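Local coordinates for protein putative phosphohistidine phosphatase SixA (Agrobacterium tumefaciens, PDB 2RFL) that probably removes phosphate from phosphohistidine, as a putative SixA-type member of the histidine phosphatase superfamily, at residues D130-H133 and A134-S138. Sequence-based numbering, arbitrary orientation.
Sequences DLLH and AALPS
L132 and L136, one helical turn apart, meet through their delta methyls, CD1 of L132 lying 3.9 Å from CD1 of L136, and the two side chains cross obliquely. CG of L132 lies anti to its backbone N (chi1 -154°) and CG of L136 anti to its carbonyl carbon (chi1 -52°), and with these torsions the two CD1 methyls come together. Both side chains also touch L123 of helix 118-127, and L132, buried, reaches E124 as well, which identifies this as the side of the turn that faces the protein. The backbone ties the same pair together, since L136 N donates to L132 O at 2.7 Å.

This is the C-terminal turn of helix 129-135, a short surface helix of the alpha-beta-alpha sandwich, and the backbone abandons its helical conformation at L136. Two i to i+4 bonds precede that exit. The first belongs to A134, whose N donates to D130 O at 3.1 Å, while on the exposed side of the turn its CB rests 4.1 Å from L131 CD2. The second runs from A135 N to L131 O at 2.9 Å. A weak i to i+3 bond from A135 N also reaches L132 O, so that this carbonyl accepts from two amides.

H133 and A134 are chain neighbours, and much of their mutual burial follows from the peptide link, which itself sets the closeness of H133 CB to A134 N. H133 O lies 3.3 Å from P137 N, which has no hydrogen to share, so the i+4 pattern cannot extend to it.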
loop_
_atom_site.group_PDB
_atom_site.type_symbol
_atom_site.label_atom_id
_atom_site.label_comp_id
_atom_site.label_asym_id
_atom_site.label_seq_id
_atom_site.Cartn_x
_atom_site.Cartn_y
_atom_site.Cartn_z
ATOM N N ASP A 130 10.422 -10.225 13.235
ATOM C CA ASP A 130 10.017 -10.095 14.639
ATOM C C ASP A 130 9.012 -8.973 14.877
ATOM O O ASP A 130 8.037 -9.147 15.621
ATOM C CB ASP A 130 11.225 -9.907 15.559
ATOM C CG ASP A 130 12.162 -11.092 15.541
ATOM O OD1 ASP A 130 11.674 -12.221 15.680
ATOM O OD2 ASP A 130 13.385 -10.893 15.384
ATOM N N LEU A 131 9.267 -7.824 14.259
ATOM C CA LEU A 131 8.368 -6.687 14.390
ATOM C C LEU A 131 7.111 -6.831 13.579
ATOM O O LEU A 131 6.023 -6.571 14.088
ATOM C CB LEU A 131 9.075 -5.373 14.118
ATOM C CG LEU A 131 9.595 -5.000 15.480
ATOM C CD1 LEU A 131 10.483 -3.794 15.359
ATOM C CD2 LEU A 131 8.332 -4.789 16.390
ATOM N N LEU A 132 7.263 -7.269 12.335
ATOM C CA LEU A 132 6.136 -7.729 11.553
ATOM C C LEU A 132 5.174 -8.562 12.407
ATOM O O LEU A 132 4.023 -8.179 12.550
ATOM C CB LEU A 132 6.598 -8.540 10.331
ATOM C CG LEU A 132 5.733 -8.646 9.056
ATOM C CD1 LEU A 132 4.255 -8.919 9.336
ATOM C CD2 LEU A 132 5.916 -7.410 8.243
ATOM N N HIS A 133 5.659 -9.676 12.968
ATOM C CA HIS A 133 4.882 -10.531 13.889
ATOM C C HIS A 133 4.159 -9.791 15.035
ATOM O O HIS A 133 2.953 -9.962 15.214
ATOM C CB HIS A 133 5.767 -11.637 14.465
ATOM C CG HIS A 133 5.356 -13.024 14.069
ATOM N ND1 HIS A 133 5.392 -13.476 12.768
ATOM C CD2 HIS A 133 4.929 -14.073 14.816
ATOM C CE1 HIS A 133 4.983 -14.735 12.727
ATOM N NE2 HIS A 133 4.704 -15.122 13.958
ATOM N N ALA A 134 4.900 -8.975 15.792
ATOM C CA ALA A 134 4.371 -8.173 16.904
ATOM C C ALA A 134 3.298 -7.172 16.478
ATOM O O ALA A 134 2.434 -6.795 17.268
ATOM C CB ALA A 134 5.493 -7.451 17.605
ATOM N N ALA A 135 3.364 -6.734 15.224
ATOM C CA ALA A 135 2.436 -5.745 14.713
ATOM C C ALA A 135 1.230 -6.451 14.112
ATOM O O ALA A 135 0.076 -6.053 14.315
ATOM C CB ALA A 135 3.119 -4.865 13.689
ATOM N N LEU A 136 1.509 -7.521 13.384
ATOM C CA LEU A 136 0.486 -8.276 12.688
ATOM C C LEU A 136 0.601 -9.755 13.031
ATOM O O LEU A 136 1.399 -10.463 12.419
ATOM C CB LEU A 136 0.627 -8.061 11.189
ATOM C CG LEU A 136 0.691 -6.611 10.727
ATOM C CD1 LEU A 136 1.158 -6.577 9.273
ATOM C CD2 LEU A 136 -0.628 -5.890 10.867
ATOM N N PRO A 137 -0.162 -10.218 14.045
ATOM C CA PRO A 137 -0.223 -11.659 14.342
ATOM C C PRO A 137 -0.789 -12.493 13.174
ATOM O O PRO A 137 -0.304 -13.584 12.900
ATOM C CB PRO A 137 -1.146 -11.726 15.564
ATOM C CG PRO A 137 -1.152 -10.330 16.136
ATOM C CD PRO A 137 -0.970 -9.418 14.984
ATOM N N SER A 138 -1.778 -11.955 12.467
ATOM C CA SER A 138 -2.409 -12.678 11.364
ATOM C C SER A 138 -2.068 -12.158 9.960
ATOM O O SER A 138 -2.788 -12.429 9.001
ATOM C CB SER A 138 -3.921 -12.750 11.580
ATOM O OG SER A 138 -4.433 -11.485 11.929
#